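Local coordinates for protein type III effector NopAA (Sinorhizobium fredii USDA 257, PDB 6SDU) that hydrolyses xyloglucan as a type III effector of the glycosyl hydrolase 12 family, and binds cellobiose in its sugar cleft, at residues V76-G81 and W232-K237; A107-D112 and S211-V216. One frame throughout, in Å; residues are numbered along the deposited sequence.

Interaction 1 of 2, residues V76-G81 and W232-K237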
loop_
_atom_site.group_PDB
_atom_site.type_symbol
_atom_site.label_atom_id
_atom_site.label_comp_id
_atom_site.label_asym_id
_atom_site.label_seq_id
_atom_site.Cartn_x
_atom_site.Cartn_y
_atom_site.Cartn_z
ATOM N N VAL A 76 0.343 -5.088 -7.151
ATOM C CA VAL A 76 0.399 -6.537 -7.194
ATOM C C VAL A 76 -0.409 -7.028 -5.995
ATOM O O VAL A 76 -0.482 -6.341 -4.973
ATOM C CB VAL A 76 1.869 -7.002 -7.152
ATOM C CG1 VAL A 76 2.554 -6.474 -5.880
ATOM C CG2 VAL A 76 2.009 -8.538 -7.251
ATOM N N ALA A 77 -1.100 -8.157 -6.142
ATOM C CA ALA A 77 -1.944 -8.684 -5.074
ATOM C C ALA A 77 -1.739 -10.185 -4.907
ATOM O O ALA A 77 -1.524 -10.910 -5.884
ATOM C CB ALA A 77 -3.447 -8.389 -5.334
ATOM N N PHE A 78 -1.870 -10.652 -3.659
ATOM C CA PHE A 78 -1.715 -12.058 -3.295
ATOM C C PHE A 78 -2.811 -12.465 -2.309
ATOM O O PHE A 78 -2.930 -11.882 -1.224
ATOM C CB PHE A 78 -0.323 -12.291 -2.679
ATOM C CG PHE A 78 0.040 -13.760 -2.467
ATOM C CD1 PHE A 78 -0.236 -14.402 -1.262
ATOM C CD2 PHE A 78 0.699 -14.482 -3.461
ATOM C CE1 PHE A 78 0.121 -15.742 -1.060
ATOM C CE2 PHE A 78 1.056 -15.816 -3.268
ATOM C CZ PHE A 78 0.764 -16.447 -2.062
ATOM N N ASN A 79 -3.567 -13.502 -2.652
ATOM C CA ASN A 79 -4.684 -13.948 -1.824
ATOM C C ASN A 79 -4.237 -14.878 -0.694
ATOM O O ASN A 79 -3.392 -15.759 -0.893
ATOM C CB ASN A 79 -5.718 -14.660 -2.689
ATOM C CG ASN A 79 -7.114 -14.209 -2.387
ATOM O OD1 ASN A 79 -7.667 -14.540 -1.334
ATOM N ND2 ASN A 79 -7.706 -13.443 -3.307
ATOM N N ILE A 80 -4.793 -14.653 0.505
ATOM C CA ILE A 80 -4.541 -15.495 1.683
ATOM C C ILE A 80 -5.750 -16.383 2.001
ATOM O O ILE A 80 -5.675 -17.608 1.900
ATOM C CB ILE A 80 -4.148 -14.638 2.909
ATOM C CG1 ILE A 80 -3.034 -13.645 2.555
ATOM C CG2 ILE A 80 -3.729 -15.532 4.100
ATOM C CD1 ILE A 80 -1.745 -14.286 2.146
ATOM N N GLY A 81 -6.881 -15.775 2.347
ATOM C CA GLY A 81 -8.101 -16.497 2.665
ATOM C C GLY A 81 -8.036 -17.414 3.879
ATOM O O GLY A 81 -8.513 -18.553 3.823
ATOM N N TRP A 232 9.228 -8.592 -5.049
ATOM C CA TRP A 232 8.085 -8.615 -4.142
ATOM C C TRP A 232 7.637 -10.059 -4.009
ATOM O O TRP A 232 7.323 -10.700 -5.015
ATOM C CB TRP A 232 6.921 -7.738 -4.630
ATOM C CG TRP A 232 5.925 -7.506 -3.513
ATOM C CD1 TRP A 232 6.084 -6.657 -2.452
ATOM C CD2 TRP A 232 4.650 -8.162 -3.308
ATOM N NE1 TRP A 232 4.999 -6.735 -1.613
ATOM C CE2 TRP A 232 4.105 -7.646 -2.112
ATOM C CE3 TRP A 232 3.918 -9.113 -4.021
ATOM C CZ2 TRP A 232 2.856 -8.032 -1.626
ATOM C CZ3 TRP A 232 2.680 -9.505 -3.531
ATOM C CH2 TRP A 232 2.156 -8.954 -2.357
ATOM N N SER A 233 7.584 -10.565 -2.779
ATOM C CA SER A 233 7.169 -11.937 -2.515
ATOM C C SER A 233 6.353 -11.966 -1.229
ATOM O O SER A 233 6.518 -11.106 -0.363
ATOM C CB SER A 233 8.378 -12.880 -2.391
ATOM O OG SER A 233 9.278 -12.421 -1.396
ATOM N N VAL A 234 5.473 -12.961 -1.107
ATOM C CA VAL A 234 4.693 -13.184 0.106
ATOM C C VAL A 234 4.927 -14.618 0.552
ATOM O O VAL A 234 4.954 -15.536 -0.280
ATOM C CB VAL A 234 3.187 -12.924 -0.096
ATOM C CG1 VAL A 234 2.363 -13.353 1.157
ATOM C CG2 VAL A 234 2.947 -11.457 -0.414
ATOM N N THR A 235 5.163 -14.796 1.852
ATOM C CA THR A 235 5.317 -16.109 2.469
ATOM C C THR A 235 4.124 -16.331 3.389
ATOM O O THR A 235 3.993 -15.651 4.411
ATOM C CB THR A 235 6.636 -16.208 3.235
ATOM O OG1 THR A 235 7.737 -16.021 2.329
ATOM C CG2 THR A 235 6.750 -17.560 3.933
ATOM N N SER A 236 3.230 -17.236 3.002
ATOM C CA SER A 236 2.050 -17.559 3.795
ATOM C C SER A 236 2.105 -19.018 4.225
ATOM O O SER A 236 2.139 -19.915 3.375
ATOM C CB SER A 236 0.768 -17.287 3.017
ATOM O OG SER A 236 -0.369 -17.523 3.833
ATOM N N LYS A 237 2.129 -19.254 5.537
ATOM C CA LYS A 237 2.103 -20.615 6.078
ATOM C C LYS A 237 1.178 -20.735 7.287
ATOM O O LYS A 237 0.687 -21.827 7.577
ATOM C CB LYS A 237 3.507 -21.072 6.475
ATOM C CG LYS A 237 4.464 -21.267 5.314
ATOM C CD LYS A 237 5.806 -21.811 5.790
ATOM C CE LYS A 237 6.682 -20.708 6.357
ATOM N NZ LYS A 237 8.106 -21.133 6.484
ATOM O OXT LYS A 237 0.905 -19.769 8.006
#

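Interaction 2 of 2, residues A107-D112 and S211-V216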
loop_
_atom_site.group_PDB
_atom_site.type_symbol
_atom_site.label_atom_id
_atom_site.label_comp_id
_atom_site.label_asym_id
_atom_site.label_seq_id
_atom_site.Cartn_x
_atom_site.Cartn_y
_atom_site.Cartn_z
ATOM N N ALA A 107 2.850 1.647 -0.666
ATOM C CA ALA A 107 2.245 1.058 0.529
ATOM C C ALA A 107 1.785 -0.378 0.318
ATOM O O ALA A 107 1.354 -0.753 -0.778
ATOM C CB ALA A 107 1.030 1.879 0.988
ATOM N N TYR A 108 1.827 -1.157 1.418
ATOM C CA TYR A 108 1.104 -2.415 1.525
ATOM C C TYR A 108 -0.364 -2.081 1.735
ATOM O O TYR A 108 -0.694 -1.113 2.429
ATOM C CB TYR A 108 1.591 -3.242 2.727
ATOM C CG TYR A 108 2.804 -4.060 2.429
ATOM C CD1 TYR A 108 2.695 -5.291 1.797
ATOM C CD2 TYR A 108 4.070 -3.577 2.728
ATOM C CE1 TYR A 108 3.820 -6.040 1.495
ATOM C CE2 TYR A 108 5.204 -4.321 2.437
ATOM C CZ TYR A 108 5.070 -5.544 1.804
ATOM O OH TYR A 108 6.181 -6.291 1.497
ATOM N N ASP A 109 -1.242 -2.849 1.104
ATOM C CA ASP A 109 -2.689 -2.693 1.253
ATOM C C ASP A 109 -3.235 -4.069 1.629
ATOM O O ASP A 109 -3.315 -4.965 0.787
ATOM C CB ASP A 109 -3.319 -2.153 -0.037
ATOM C CG ASP A 109 -4.571 -1.298 0.209
ATOM O OD1 ASP A 109 -4.685 -0.631 1.264
ATOM O OD2 ASP A 109 -5.460 -1.317 -0.662
ATOM N N ILE A 110 -3.566 -4.263 2.900
ATOM C CA ILE A 110 -4.003 -5.557 3.402
ATOM C C ILE A 110 -5.491 -5.479 3.732
ATOM O O ILE A 110 -5.922 -4.595 4.481
ATOM C CB ILE A 110 -3.162 -5.985 4.617
ATOM C CG1 ILE A 110 -1.696 -6.067 4.221
ATOM C CG2 ILE A 110 -3.647 -7.360 5.209
ATOM C CD1 ILE A 110 -0.759 -5.790 5.354
ATOM N N TRP A 111 -6.273 -6.406 3.181
ATOM C CA TRP A 111 -7.718 -6.416 3.356
ATOM C C TRP A 111 -8.184 -7.680 4.068
ATOM O O TRP A 111 -7.559 -8.734 3.972
ATOM C CB TRP A 111 -8.431 -6.351 2.020
ATOM C CG TRP A 111 -8.204 -5.099 1.250
ATOM C CD1 TRP A 111 -7.172 -4.818 0.377
ATOM C CD2 TRP A 111 -9.029 -3.940 1.290
ATOM N NE1 TRP A 111 -7.320 -3.531 -0.124
ATOM C CE2 TRP A 111 -8.460 -2.984 0.414
ATOM C CE3 TRP A 111 -10.197 -3.614 1.989
ATOM C CZ2 TRP A 111 -9.036 -1.732 0.206
ATOM C CZ3 TRP A 111 -10.771 -2.365 1.788
ATOM C CH2 TRP A 111 -10.187 -1.436 0.905
ATOM N N ASP A 112 -9.297 -7.579 4.772
ATOM C CA ASP A 112 -9.915 -8.809 5.227
ATOM C C ASP A 112 -10.899 -9.278 4.158
ATOM O O ASP A 112 -11.190 -8.559 3.199
ATOM C CB ASP A 112 -10.574 -8.615 6.588
ATOM C CG ASP A 112 -11.763 -7.689 6.562
ATOM O OD1 ASP A 112 -11.818 -6.771 5.718
ATOM O OD2 ASP A 112 -12.645 -7.874 7.425
ATOM N N SER A 211 -6.689 -10.346 1.277
ATOM C CA SER A 211 -5.690 -10.023 0.269
ATOM C C SER A 211 -4.525 -9.223 0.847
ATOM O O SER A 211 -4.725 -8.311 1.655
ATOM C CB SER A 211 -6.352 -9.228 -0.857
ATOM O OG SER A 211 -5.538 -9.232 -2.007
ATOM N N VAL A 212 -3.310 -9.533 0.397
ATOM C CA VAL A 212 -2.129 -8.725 0.679
ATOM C C VAL A 212 -1.747 -8.036 -0.626
ATOM O O VAL A 212 -1.444 -8.708 -1.618
ATOM C CB VAL A 212 -0.954 -9.557 1.221
ATOM C CG1 VAL A 212 0.326 -8.708 1.225
ATOM C CG2 VAL A 212 -1.234 -10.030 2.617
ATOM N N GLN A 213 -1.794 -6.705 -0.651
ATOM C CA GLN A 213 -1.470 -5.936 -1.855
ATOM C C GLN A 213 -0.248 -5.041 -1.645
ATOM O O GLN A 213 0.072 -4.658 -0.514
ATOM C CB GLN A 213 -2.661 -5.080 -2.296
ATOM C CG GLN A 213 -3.906 -5.878 -2.550
ATOM C CD GLN A 213 -5.144 -5.033 -2.825
ATOM O OE1 GLN A 213 -5.170 -3.815 -2.604
ATOM N NE2 GLN A 213 -6.189 -5.692 -3.287
ATOM N N TYR A 214 0.442 -4.713 -2.745
ATOM C CA TYR A 214 1.558 -3.775 -2.695
ATOM C C TYR A 214 1.638 -2.961 -3.986
ATOM O O TYR A 214 1.586 -3.525 -5.081
ATOM C CB TYR A 214 2.891 -4.497 -2.449
ATOM C CG TYR A 214 3.994 -3.568 -1.985
ATOM C CD1 TYR A 214 3.933 -2.948 -0.738
ATOM C CD2 TYR A 214 5.102 -3.302 -2.797
ATOM C CE1 TYR A 214 4.964 -2.095 -0.301
ATOM C CE2 TYR A 214 6.135 -2.452 -2.375
ATOM C CZ TYR A 214 6.056 -1.844 -1.133
ATOM O OH TYR A 214 7.077 -0.992 -0.720
ATOM N N GLY A 215 1.814 -1.651 -3.846
ATOM C CA GLY A 215 1.890 -0.785 -5.012
ATOM C C GLY A 215 2.131 0.646 -4.597
ATOM O O GLY A 215 2.728 0.892 -3.547
ATOM N N VAL A 216 1.719 1.594 -5.449
ATOM C CA VAL A 216 1.884 3.016 -5.160
ATOM C C VAL A 216 0.569 3.764 -5.407
ATOM O O VAL A 216 -0.036 3.651 -6.485
ATOM C CB VAL A 216 3.068 3.620 -5.964
ATOM C CG1 VAL A 216 2.908 3.425 -7.445
ATOM C CG2 VAL A 216 3.305 5.089 -5.620
#

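Interaction 1 of 2, residues V76-G81 and W232-K237
A chi1 of 58° wedges CG1 of Val-76 between its own backbone N and carbonyl carbon, and from there the methyl drops onto the indole of Trp-232. On the other strand, Trp-232 carries CG opposite its backbone N (chi1 -165°), which brings the indole in under that methyl. CG1 of Val-76 comes to 3.5 Å from CE3 of Trp-232 and 3.8 Å from the centroid of the six-membered ring, a CH-pi contact made over the face but shifted toward the rim. The edge of the same indole is used too: its CH2 atom lies 4.2 Å from CB of Phe-78, close to the ring plane. Phe-78, with CG also swung opposite the backbone N, offers a face of its phenyl ring to Val-234. CB of Val-234 stands 4.2 Å from the centroid of that ring, a second CH-pi contact, while its CG1 branch reaches CD1 of Phe-78 at 3.7 Å. Farther along, CD1 of Ile-80 meets OG of Ser-236 at 3.9 Å, a van der Waals touch at the more open end.

The axes of strand segments 76-81 and 232-236 approach to 8.6 Å and run nearly parallel, 6° apart; this is too far for backbone pairing, and every contact is made by side chains. This is the face-to-face packing of two sheets in a beta-jelly-roll sandwich, the fold of family 12. Alternate residues Val-76, Phe-78 and Trp-232, Val-234, Ser-236 point inward. Segment 76-81 belongs to strand 72-83, flanked by strands 34-40 and 208-218. Tyr-34 of strand 34-40 meets the Phe-78 ring with its own and, through its hydroxyl, hydrogen-bonds Val-234 N, tying the two sheets. Segment 232-237 runs along strand 225-236 beside strand 90-97, where Ser-92 touches Trp-232 and Val-234.

Interaction 2 of 2, residues A107-D112 and S211-V216
The Tyr-108 and Tyr-214 rings meet across an antiparallel beta pair of the large sheet of the jelly roll. CD1 of Tyr-214 stands 3.4 Å above the plane of the Tyr-108 ring, over its centre, yet the two planes are 47° apart, so the pair is oblique and no stack. The Tyr-214 side chain gets there with CG turned opposite its backbone N (chi1 -163°). On the same face, pointing into the sandwich, CG1 of Val-212 lies at the edge of the Tyr-108 ring.

Backbone bonds hold this register. Asp-109 N donates to Gln-213 O at 2.8 Å and Gln-213 N to Asp-109 O at 2.7 Å, with similar pairs joining Ala-107 to Gly-215 and Trp-111 to Ser-211.

The opposite face carries Asp-109, Trp-111 and Gln-213 and looks to the cleft. Within its own strand, Trp-111 NE1 donates to Asp-109 OD2 at 2.9 Å, arriving from above the carboxylate plane; across the strands it bonds Gln-213 OE1 only weakly, at 3.3 Å. Those two acceptors, Asp-109 OD2 and Gln-213 OE1, come within 3.2 Å of each other without bonding.

Farther out, the Asp-109 side chain is about 6 Å from the bound glucose unit and rests on Met-120, a residue of the sugar pocket. Behind the tyrosines, Tyr-108 OH bonds Ser-92 OG, and Tyr-214 OH bonds both Gln-96 OE1 and Thr-123 OG1.

How the interactions relate
The two contacts have centres about 10 Å apart and differ in kind: interaction 1 joins the two sheets of the sandwich, whereas interaction 2 lies within one of them. The larger sheet, which holds all of interaction 2 and strand 72-83 of interaction 1, places that strand beside strand 208-218, which in turn neighbours strand 103-112. Along the chain the order is 76-81, 107-112, 211-216, 232-237. They also touch: Phe-78 N and Val-212 O, at 2.9 Å, form a probable backbone hydrogen bond, and Trp-232 NE1 packs 3.2 Å from CB of Tyr-214. The face of this sheet away from the sugar turns Tyr-108, Val-212 and Tyr-214 into the interior, to which interaction 1 also contributes.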